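Side-chain contacts in adenosylmethionine-8-amino-7-oxononanoate aminotransferase (Methanocaldococcus jannaschii, PDB 6ZHK), which acts as a thermostable pyridoxal-phosphate-dependent D-amino acid transaminase, although it is named for a predicted amino transfer from S-adenosyl-L-methionine to 8-amino-7-oxononanoate in biotin synthesis: residues 127-132 and 296-301; 183-188 and 218-223. One frame throughout, in Å; residues are numbered along the deposited sequence.

Contact 1: 127-132 and 296-301; sequences EIAIKM and ILCLGK
Ile-296 lays its two branches along helix 122-140, CG2 against the methyl of Ala-129, CD1 against that residue's carbonyl oxygen and CB of Met-132. The contact is a worked case of helix-on-sheet packing in the large domain of a fold type I, class-III aminotransferase, where segment 127-132 of helix 122-140 runs nearly antiparallel to strand 296-299. The axes of the two short segments make an angle of 163° and come within 9.1 Å, with Ala-129 and Ile-296 the nearest pair of CA atoms. CB of Ala-129 stands 3.7 Å from CG2 of Ile-296 and 3.8 Å from SG of Cys-298, so one methyl is received between two residues two places apart on the strand. The thiol of Cys-298 is brought to it by a chi1 of -60°, which sets SG opposite the carbonyl carbon. Thr-313 and Ile-266, on the two neighbouring strands, also touch Ala-129, and the methyl is buried among side chains of three adjacent strands.

Met-132, one helical turn on, takes part through the root of its side chain. That side chain, extended beyond CG, also touches Phe-117, Thr-315 and Trp-22 of the second subunit.

The packing joins, through buried apolar side-chain atoms, two elements that lead to the predicted cofactor site: the helix begins at Gly-122 and Ala-123, predicted cofactor ligands, and the strand runs on to Lys-301, predicted to carry the pyridoxal phosphate but without it in this structure, whose NZ hydrogen-bonds with O of Ile-62 and OG1 of Thr-338 of the second subunit. Beyond CG1 the chain of Ile-296 is extended, chi2 -172°, and CD1 of Ile-296 comes to 3.7 Å from O of Ala-129 and 4.2 Å from CB of Met-132.

Contact 2: 183-188 and 218-223; sequences YHANPP and ISLIEK
Leu-220 reaches from helix 211-224 to the strand at 183-185, and its atoms meet the strand progressively. CB is still set back from it; CG of Leu-220 comes to 4.3 Å from CB of Tyr-183; and at the fork CD2 does nearly all the touching. This methyl, CD2 of Leu-220, lies 3.9 Å from CB of Tyr-183, 4.0 Å from N of Ala-185 and 4.2 Å from CB of Ala-185, so it rests on the backbone between two residues that face the helix. The other methyl, CD1, has no strand atom as close. With CG of Leu-220 roughly anti to the backbone N (chi1 -152°), the branch points to the strand and CD2 leads.

Strand 183-185 is the outermost strand on its side of the seven-stranded sheet within this chain, parallel to 147-151. Helix 211-224 belongs to the beta-alpha-beta crossover from it to strand 228-234; its segment 218-223 makes 158° with strand 183-185, nearly antiparallel. Ala-185 also packs against Glu-216 and Met-217, a turn earlier on the helix.

Tyr-183 gives the leucine its CB alone. Its ring leads away to stack with that of His-224, near the helix end, and the hydroxyl hydrogen-bonds to OE1 of Glu-227.

How the contacts relate
Read from the N terminus, the chain passes strand 115-119, an outermost strand of the large sheet, and then forms helix 122-140, one side of contact 1. Strand 147-151 and the opposite edge strand, 183-185, follow. After a gap in the model, helix 211-224 returns against that edge strand, and contact 2 closes a loop of about thirty residues. Strands 228-234 and 265-268 come before strand 296-299 meets the early helix and contact 1 closes a loop of more than 160 residues. Contact 2 is nested within contact 1. Their centres lie 21 Å apart, yet both fasten helices to one seven-stranded sheet, contact 1 in its interior and contact 2 at its margin.

Contact 1: 127-132 and 296-301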
# COMPACT_ATOMS: atom_id res chain seq x y z
N GLU A 127 -4.55 8.29 -2.44
CA GLU A 127 -3.85 9.20 -1.54
C GLU A 127 -2.83 10.03 -2.34
O GLU A 127 -2.62 11.21 -2.09
CB GLU A 127 -3.04 8.40 -0.51
CG GLU A 127 -3.92 7.62 0.48
CD GLU A 127 -4.08 8.24 1.86
OE1 GLU A 127 -3.47 9.32 2.09
OE2 GLU A 127 -4.85 7.66 2.69
N ILE A 128 -2.25 9.44 -3.37
CA ILE A 128 -1.27 10.13 -4.17
C ILE A 128 -1.98 11.15 -5.05
O ILE A 128 -1.48 12.29 -5.20
CB ILE A 128 -0.46 9.12 -5.01
CG1 ILE A 128 0.48 8.32 -4.09
CG2 ILE A 128 0.32 9.83 -6.14
CD1 ILE A 128 1.02 7.02 -4.79
N ALA A 129 -3.12 10.75 -5.61
CA ALA A 129 -3.94 11.67 -6.39
C ALA A 129 -4.31 12.87 -5.51
O ALA A 129 -4.27 14.02 -5.95
CB ALA A 129 -5.18 10.98 -6.94
N ILE A 130 -4.77 12.61 -4.29
CA ILE A 130 -5.16 13.69 -3.38
C ILE A 130 -3.97 14.65 -3.22
O ILE A 130 -4.17 15.87 -3.26
CB ILE A 130 -5.64 13.09 -2.01
CG1 ILE A 130 -7.06 12.53 -2.13
CG2 ILE A 130 -5.52 14.07 -0.83
CD1 ILE A 130 -7.42 11.66 -0.88
N LYS A 131 -2.78 14.11 -2.95
CA LYS A 131 -1.63 14.92 -2.60
C LYS A 131 -1.16 15.71 -3.81
O LYS A 131 -0.80 16.87 -3.68
CB LYS A 131 -0.50 14.13 -1.96
CG LYS A 131 -0.89 13.47 -0.62
CD LYS A 131 0.24 12.64 -0.07
CE LYS A 131 1.62 13.33 -0.11
NZ LYS A 131 2.64 12.49 0.57
N MET A 132 -1.24 15.10 -5.01
CA MET A 132 -0.84 15.79 -6.23
C MET A 132 -1.78 16.97 -6.44
O MET A 132 -1.29 18.05 -6.78
CB MET A 132 -0.98 14.81 -7.42
CG MET A 132 0.14 13.79 -7.46
SD MET A 132 -0.28 12.66 -8.79
CE MET A 132 1.24 11.73 -8.95
N ILE A 296 -6.82 13.28 -13.30
CA ILE A 296 -6.03 12.23 -12.66
C ILE A 296 -6.91 10.98 -12.64
O ILE A 296 -8.07 11.07 -12.31
CB ILE A 296 -5.64 12.61 -11.22
CG1 ILE A 296 -4.96 13.98 -11.12
CG2 ILE A 296 -4.82 11.51 -10.57
CD1 ILE A 296 -4.41 14.25 -9.69
N LEU A 297 -6.34 9.85 -13.01
CA LEU A 297 -6.97 8.53 -13.12
C LEU A 297 -6.23 7.60 -12.16
O LEU A 297 -5.03 7.45 -12.30
CB LEU A 297 -6.81 8.02 -14.56
CG LEU A 297 -7.31 6.57 -14.80
CD1 LEU A 297 -8.82 6.51 -14.52
CD2 LEU A 297 -6.96 6.10 -16.21
N CYS A 298 -6.98 6.89 -11.27
CA CYS A 298 -6.38 5.93 -10.36
C CYS A 298 -6.73 4.51 -10.84
O CYS A 298 -7.87 4.26 -11.16
CB CYS A 298 -6.91 6.10 -8.96
SG CYS A 298 -6.52 7.78 -8.37
N LEU A 299 -5.73 3.61 -10.90
CA LEU A 299 -5.89 2.22 -11.34
C LEU A 299 -5.30 1.27 -10.29
O LEU A 299 -4.45 1.64 -9.50
CB LEU A 299 -5.12 2.02 -12.63
CG LEU A 299 -5.52 2.96 -13.78
CD1 LEU A 299 -4.64 2.74 -15.01
CD2 LEU A 299 -6.99 2.72 -14.13
N GLY A 300 -5.78 0.02 -10.30
CA GLY A 300 -5.30 -0.96 -9.34
C GLY A 300 -5.99 -2.29 -9.67
O GLY A 300 -6.47 -2.49 -10.78
N LYS A 301 -6.10 -3.17 -8.66
CA LYS A 301 -6.80 -4.45 -8.73
C LYS A 301 -6.45 -5.21 -9.99
O LYS A 301 -5.43 -5.86 -9.97
CB LYS A 301 -8.33 -4.30 -8.59
CG LYS A 301 -8.83 -3.99 -7.20
CD LYS A 301 -10.35 -3.72 -7.14
CE LYS A 301 -10.82 -3.16 -5.82
NZ LYS A 301 -10.71 -4.18 -4.77

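Contact 2: 183-188 and 218-223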
# COMPACT_ATOMS: atom_id res chain seq x y z
N TYR A 183 -16.98 18.29 1.23
CA TYR A 183 -18.40 18.33 0.92
C TYR A 183 -18.81 17.03 0.23
O TYR A 183 -18.10 16.55 -0.67
CB TYR A 183 -18.66 19.46 -0.07
CG TYR A 183 -18.20 20.78 0.52
CD1 TYR A 183 -18.97 21.41 1.49
CD2 TYR A 183 -16.99 21.36 0.16
CE1 TYR A 183 -18.55 22.59 2.09
CE2 TYR A 183 -16.55 22.56 0.74
CZ TYR A 183 -17.36 23.18 1.70
OH TYR A 183 -17.02 24.32 2.36
N HIS A 184 -19.96 16.47 0.62
CA HIS A 184 -20.35 15.26 -0.08
C HIS A 184 -21.74 15.49 -0.67
O HIS A 184 -22.65 15.80 0.09
CB HIS A 184 -20.48 14.11 0.90
CG HIS A 184 -19.18 13.57 1.33
ND1 HIS A 184 -18.53 14.05 2.45
CD2 HIS A 184 -18.39 12.62 0.79
CE1 HIS A 184 -17.39 13.37 2.59
NE2 HIS A 184 -17.30 12.51 1.61
N ALA A 185 -21.86 15.38 -2.00
CA ALA A 185 -23.17 15.43 -2.61
C ALA A 185 -23.95 14.14 -2.31
O ALA A 185 -23.38 13.12 -1.88
CB ALA A 185 -23.03 15.64 -4.07
N ASN A 186 -25.27 14.17 -2.58
CA ASN A 186 -26.05 12.97 -2.38
C ASN A 186 -25.66 11.95 -3.45
O ASN A 186 -25.28 12.32 -4.55
CB ASN A 186 -27.56 13.20 -2.42
CG ASN A 186 -28.01 13.99 -1.22
OD1 ASN A 186 -27.66 13.66 -0.08
ND2 ASN A 186 -28.79 15.03 -1.49
N PRO A 187 -25.77 10.65 -3.11
CA PRO A 187 -25.35 9.59 -4.03
C PRO A 187 -25.90 9.89 -5.42
O PRO A 187 -27.08 10.21 -5.58
CB PRO A 187 -26.01 8.34 -3.43
CG PRO A 187 -26.05 8.64 -1.94
CD PRO A 187 -26.36 10.13 -1.86
N PRO A 188 -25.05 9.77 -6.47
CA PRO A 188 -25.44 10.17 -7.82
C PRO A 188 -26.73 9.54 -8.35
O PRO A 188 -27.34 10.11 -9.27
CB PRO A 188 -24.29 9.68 -8.70
CG PRO A 188 -23.09 9.54 -7.76
CD PRO A 188 -23.67 9.27 -6.38
N ILE A 218 -23.29 19.88 -9.51
CA ILE A 218 -22.71 20.98 -10.26
C ILE A 218 -22.77 22.24 -9.41
O ILE A 218 -21.80 23.00 -9.36
CB ILE A 218 -23.47 21.18 -11.59
CG1 ILE A 218 -23.21 19.97 -12.50
CG2 ILE A 218 -23.00 22.48 -12.20
CD1 ILE A 218 -24.03 19.95 -13.85
N SER A 219 -23.91 22.45 -8.73
CA SER A 219 -24.12 23.59 -7.86
C SER A 219 -23.07 23.60 -6.75
O SER A 219 -22.59 24.67 -6.38
CB SER A 219 -25.53 23.58 -7.24
OG SER A 219 -26.47 23.79 -8.30
N LEU A 220 -22.78 22.44 -6.17
CA LEU A 220 -21.76 22.40 -5.12
C LEU A 220 -20.39 22.75 -5.69
O LEU A 220 -19.65 23.49 -5.06
CB LEU A 220 -21.78 20.99 -4.57
CG LEU A 220 -21.37 20.74 -3.13
CD1 LEU A 220 -22.42 21.30 -2.17
CD2 LEU A 220 -21.29 19.24 -2.94
N ILE A 221 -20.03 22.24 -6.89
CA ILE A 221 -18.78 22.61 -7.54
C ILE A 221 -18.71 24.12 -7.78
O ILE A 221 -17.70 24.77 -7.48
CB ILE A 221 -18.54 21.77 -8.83
CG1 ILE A 221 -18.38 20.30 -8.45
CG2 ILE A 221 -17.34 22.32 -9.62
CD1 ILE A 221 -18.48 19.31 -9.64
N GLU A 222 -19.80 24.69 -8.29
CA GLU A 222 -19.83 26.12 -8.55
C GLU A 222 -19.68 26.90 -7.24
O GLU A 222 -18.97 27.89 -7.19
CB GLU A 222 -21.14 26.50 -9.24
CG GLU A 222 -21.24 25.93 -10.64
CD GLU A 222 -22.61 26.06 -11.28
OE1 GLU A 222 -23.62 26.13 -10.52
OE2 GLU A 222 -22.65 26.08 -12.52
N LYS A 223 -20.35 26.47 -6.20
CA LYS A 223 -20.32 27.18 -4.94
C LYS A 223 -18.95 27.09 -4.26
O LYS A 223 -18.49 28.11 -3.78
CB LYS A 223 -21.37 26.63 -3.95
CG LYS A 223 -21.44 27.36 -2.61
CD LYS A 223 -22.50 26.71 -1.76
CE LYS A 223 -22.96 27.49 -0.55
NZ LYS A 223 -24.09 26.75 0.08